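Local coordinates for purine nucleoside phosphorylase (Thermus thermophilus, PDB 6TK9), which catalyses the reversible phosphorolysis of purine nucleosides such as inosine and guanosine, giving the free purine base and ribose 1-phosphate, at residues A[44-47]-A[51-54]; A[58-63]-A[80-85]. All blocks are in the same frame, centred on the assembly; numbering follows the deposited sequence.

Interaction 1 (A[44-47]-A[51-54])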
# COMPACT_ATOMS: atom_id res chain seq x y z
N ILE A 44 29.15 -32.45 -20.64
CA ILE A 44 27.99 -33.32 -20.99
C ILE A 44 26.77 -32.47 -21.33
O ILE A 44 26.21 -31.81 -20.45
CB ILE A 44 27.69 -34.29 -19.84
CG1 ILE A 44 28.97 -34.86 -19.22
CG2 ILE A 44 26.73 -35.37 -20.31
CD1 ILE A 44 28.81 -35.29 -17.79
N PRO A 45 26.26 -32.50 -22.58
CA PRO A 45 24.98 -31.86 -22.88
C PRO A 45 23.83 -32.50 -22.09
O PRO A 45 23.90 -33.68 -21.77
CB PRO A 45 24.77 -32.05 -24.39
CG PRO A 45 25.84 -33.04 -24.84
CD PRO A 45 26.85 -33.19 -23.73
N TYR A 46 22.80 -31.71 -21.78
CA TYR A 46 21.70 -32.09 -20.86
C TYR A 46 20.95 -33.31 -21.42
O TYR A 46 20.64 -34.24 -20.62
CB TYR A 46 20.80 -30.88 -20.62
CG TYR A 46 21.41 -29.76 -19.79
CD1 TYR A 46 22.58 -29.94 -19.06
CD2 TYR A 46 20.77 -28.54 -19.69
CE1 TYR A 46 23.11 -28.91 -18.30
CE2 TYR A 46 21.27 -27.51 -18.92
CZ TYR A 46 22.45 -27.70 -18.21
OH TYR A 46 22.95 -26.68 -17.45
N GLY A 47 20.75 -33.33 -22.76
CA GLY A 47 20.03 -34.37 -23.50
C GLY A 47 20.54 -35.78 -23.25
O GLY A 47 19.75 -36.72 -23.40
N HIS A 51 17.01 -38.18 -17.28
CA HIS A 51 15.94 -37.42 -16.58
C HIS A 51 16.24 -35.92 -16.58
O HIS A 51 15.58 -35.20 -15.82
CB HIS A 51 15.75 -37.93 -15.15
CG HIS A 51 15.66 -39.42 -15.04
ND1 HIS A 51 14.68 -40.14 -15.68
CD2 HIS A 51 16.44 -40.31 -14.38
CE1 HIS A 51 14.85 -41.42 -15.42
NE2 HIS A 51 15.92 -41.55 -14.62
N PHE A 52 17.21 -35.46 -17.38
CA PHE A 52 17.61 -34.03 -17.44
C PHE A 52 16.71 -33.34 -18.46
O PHE A 52 16.54 -33.82 -19.59
CB PHE A 52 19.09 -33.85 -17.78
CG PHE A 52 19.97 -33.33 -16.66
CD1 PHE A 52 20.31 -34.13 -15.58
CD2 PHE A 52 20.51 -32.05 -16.72
CE1 PHE A 52 21.14 -33.66 -14.58
CE2 PHE A 52 21.36 -31.59 -15.74
CZ PHE A 52 21.68 -32.40 -14.67
N PRO A 53 16.11 -32.20 -18.08
CA PRO A 53 15.38 -31.37 -19.02
C PRO A 53 16.41 -30.70 -19.94
O PRO A 53 17.45 -30.36 -19.44
CB PRO A 53 14.64 -30.39 -18.11
CG PRO A 53 15.60 -30.21 -16.96
CD PRO A 53 16.17 -31.60 -16.74
N VAL A 54 16.10 -30.58 -21.23
CA VAL A 54 16.97 -29.87 -22.21
C VAL A 54 16.50 -28.42 -22.31
O VAL A 54 15.30 -28.18 -22.33
CB VAL A 54 17.01 -30.56 -23.60
CG1 VAL A 54 17.30 -32.04 -23.47
CG2 VAL A 54 15.73 -30.32 -24.39
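Y46 and F52 lean against each other at a slant. The two ring planes stand 47° apart and the ring centroids are 5.4 Å apart. One flank of each ring does the touching, with Y46 CD1 3.8 Å from F52 CD2. F52 CE2 lies near the same side of the tyrosine. Y46 holds CG beside its own backbone N and anti to its carbonyl carbon (chi1 -70°), which carries the ring across to the 51-54 segment. F52 CB sits 3.3 Å from the carbonyl O of Y46. P53 takes part through its backbone, since its carbonyl O lies 3.6 Å from Y46 CB and its own ring points away. V54 lays its CG1 methyl on the backbone of G47, 3.6 Å from G47 CA. No hydrogen bond crosses between the two segments, so the contact rests on van der Waals packing. The buried phenol is nevertheless satisfied: Y46 OH bonds to the carbonyl O of G79. That bond anchors the far end of the ring. Beyond the pair, F52 packs on P95 and V98 of helix 94-102, and P53 also touches P95. The chain leaves strand 39-45 and enters a short 3-10 segment at Y46 and G47. It then turns back on itself, as a loop packed on helix 94-102 in the alpha/beta fold of the phosphorylase superfamily.

Interaction 2 (A[58-63]-A[80-85]); sequences PGHAGR and RVHYYE. With PO4 (phosphate ion), chain G.
H60 presents one ring face to the edge of H82, in an offset edge-to-face (T-shaped) pair with the ring planes at 90°. H82 CE1 does the touching, 3.6 Å from H60 CE1. The pair borders a phosphate pocket, consistent with the phosphate site of the phosphorylase superfamily; the ion in it is probably from the crystallisation liquor. R80 N donates to H60 ND1 at 2.8 Å, nearly in the imidazole plane. On its other nitrogen, H60 NE2 is bonded to S29 OG, and S29 OG also binds the phosphate. H60 is thus held at both ring nitrogens, and through S29 it is linked to the ion. With an alanine here, R80 N would probably lose its acceptor and the edge of H82 the face it packs on. R80 bends at chi2 and chi3, which brings NH1 to phosphate O1 at 3.1 Å. The guanidinium is also tied to E215 through NE and to the carbonyl O of T110 through NH1. S211 OG and A112 N also bond to the ion. E85 OE2 accepts from both N and ND1 of H82, from opposite faces of its carboxylate plane. The His-carboxylate bond from H82 ND1 to E85 OE2, 2.8 Å long and tilted 24° from the ring plane, probably limits the ring's rotation. At the far side of that ring, H82 NE2 donates to phosphate O1 at 2.7 Å, an almost straight bond of 171°.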
# COMPACT_ATOMS: atom_id res chain seq x y z
N PRO A 58 16.51 -19.05 -25.66
CA PRO A 58 17.68 -18.40 -26.25
C PRO A 58 18.76 -18.10 -25.19
O PRO A 58 18.43 -17.65 -24.08
CB PRO A 58 17.11 -17.12 -26.89
CG PRO A 58 15.61 -17.35 -27.01
CD PRO A 58 15.27 -18.29 -25.86
N GLY A 59 20.03 -18.39 -25.54
CA GLY A 59 21.23 -18.08 -24.75
C GLY A 59 21.50 -19.10 -23.65
O GLY A 59 22.13 -18.74 -22.64
N HIS A 60 21.04 -20.33 -23.85
CA HIS A 60 21.22 -21.48 -22.93
C HIS A 60 21.72 -22.66 -23.76
O HIS A 60 20.88 -23.31 -24.43
CB HIS A 60 19.91 -21.82 -22.20
CG HIS A 60 19.40 -20.72 -21.33
ND1 HIS A 60 19.49 -20.76 -19.95
CD2 HIS A 60 18.82 -19.54 -21.65
CE1 HIS A 60 18.99 -19.65 -19.46
NE2 HIS A 60 18.57 -18.88 -20.49
N ALA A 61 23.03 -22.91 -23.76
CA ALA A 61 23.66 -24.02 -24.52
C ALA A 61 23.13 -25.38 -24.03
O ALA A 61 23.07 -26.32 -24.85
CB ALA A 61 25.16 -23.91 -24.41
N GLY A 62 22.76 -25.49 -22.75
CA GLY A 62 22.31 -26.74 -22.11
C GLY A 62 23.44 -27.75 -22.02
O GLY A 62 23.32 -28.83 -22.61
N ARG A 63 24.52 -27.39 -21.31
CA ARG A 63 25.74 -28.22 -21.17
C ARG A 63 26.17 -28.22 -19.71
O ARG A 63 26.37 -27.14 -19.17
CB ARG A 63 26.85 -27.66 -22.06
CG ARG A 63 26.48 -27.55 -23.53
CD ARG A 63 27.68 -27.74 -24.42
NE ARG A 63 27.36 -28.50 -25.63
CZ ARG A 63 28.25 -28.97 -26.50
NH1 ARG A 63 29.55 -28.76 -26.31
NH2 ARG A 63 27.83 -29.64 -27.55
N ARG A 80 20.08 -23.07 -18.41
CA ARG A 80 19.10 -23.72 -17.49
C ARG A 80 17.77 -23.88 -18.23
O ARG A 80 17.71 -23.54 -19.44
CB ARG A 80 18.88 -22.94 -16.19
CG ARG A 80 18.54 -21.46 -16.37
CD ARG A 80 17.57 -20.92 -15.33
NE ARG A 80 18.19 -20.68 -14.04
CZ ARG A 80 18.88 -19.58 -13.73
NH1 ARG A 80 19.05 -18.62 -14.62
NH2 ARG A 80 19.42 -19.47 -12.52
N VAL A 81 16.76 -24.40 -17.52
CA VAL A 81 15.38 -24.56 -18.04
C VAL A 81 14.43 -23.69 -17.21
O VAL A 81 14.76 -23.33 -16.05
CB VAL A 81 14.95 -26.04 -18.07
CG1 VAL A 81 15.88 -26.84 -18.96
CG2 VAL A 81 14.87 -26.64 -16.68
N HIS A 82 13.31 -23.33 -17.80
CA HIS A 82 12.30 -22.44 -17.18
C HIS A 82 10.95 -23.14 -17.15
O HIS A 82 10.66 -23.99 -18.03
CB HIS A 82 12.24 -21.12 -17.94
CG HIS A 82 13.59 -20.53 -18.18
ND1 HIS A 82 14.32 -20.81 -19.32
CD2 HIS A 82 14.36 -19.72 -17.42
CE1 HIS A 82 15.47 -20.18 -19.25
NE2 HIS A 82 15.52 -19.50 -18.10
N TYR A 83 10.15 -22.77 -16.16
CA TYR A 83 8.71 -23.06 -16.07
C TYR A 83 8.00 -22.56 -17.33
O TYR A 83 7.09 -23.25 -17.77
CB TYR A 83 8.18 -22.45 -14.77
CG TYR A 83 6.76 -22.80 -14.44
CD1 TYR A 83 6.42 -24.08 -14.07
CD2 TYR A 83 5.78 -21.83 -14.41
CE1 TYR A 83 5.12 -24.40 -13.72
CE2 TYR A 83 4.47 -22.13 -14.07
CZ TYR A 83 4.13 -23.42 -13.72
OH TYR A 83 2.85 -23.73 -13.39
N TYR A 84 8.41 -21.46 -17.96
CA TYR A 84 7.66 -20.93 -19.14
C TYR A 84 7.80 -21.90 -20.31
O TYR A 84 6.89 -21.91 -21.13
CB TYR A 84 8.02 -19.50 -19.55
CG TYR A 84 9.48 -19.24 -19.81
CD1 TYR A 84 10.08 -19.71 -20.97
CD2 TYR A 84 10.26 -18.53 -18.91
CE1 TYR A 84 11.43 -19.50 -21.22
CE2 TYR A 84 11.60 -18.30 -19.15
CZ TYR A 84 12.18 -18.79 -20.31
OH TYR A 84 13.51 -18.58 -20.56
N GLU A 85 8.87 -22.69 -20.36
CA GLU A 85 9.10 -23.68 -21.46
C GLU A 85 8.18 -24.88 -21.26
O GLU A 85 8.13 -25.70 -22.17
CB GLU A 85 10.54 -24.18 -21.49
CG GLU A 85 11.58 -23.11 -21.78
CD GLU A 85 12.99 -23.60 -21.49
OE1 GLU A 85 13.49 -24.40 -22.31
OE2 GLU A 85 13.55 -23.24 -20.43
P PO4 G . 17.38 -16.35 -16.89
O1 PO4 G . 17.38 -17.87 -17.11
O2 PO4 G . 16.60 -15.67 -18.02
O3 PO4 G . 18.79 -15.80 -16.88
O4 PO4 G . 16.74 -16.07 -15.53

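How the interactions relate
Interaction 1 closes before interaction 2 opens, and their centres lie 11 Å apart on the same side of the chain's centre. Segments 51-54 and 58-63 belong to one connection, between strands 39-45 and 63-66. Segment 80-85 follows strand 72-78. These three strands pair antiparallel in the mixed sheet, 63-66 in the middle. The contacts touch directly. Y46 N is 3.0 Å from G62 O, a probable hydrogen bond, and P53 CG packs 3.6 Å from V81 CG2. Interaction 1 packs the start of the connection where it leaves strand 39-45, while interaction 2 carries the same connection to the phosphate site and, at Y83 and Y84, to a neighbouring subunit.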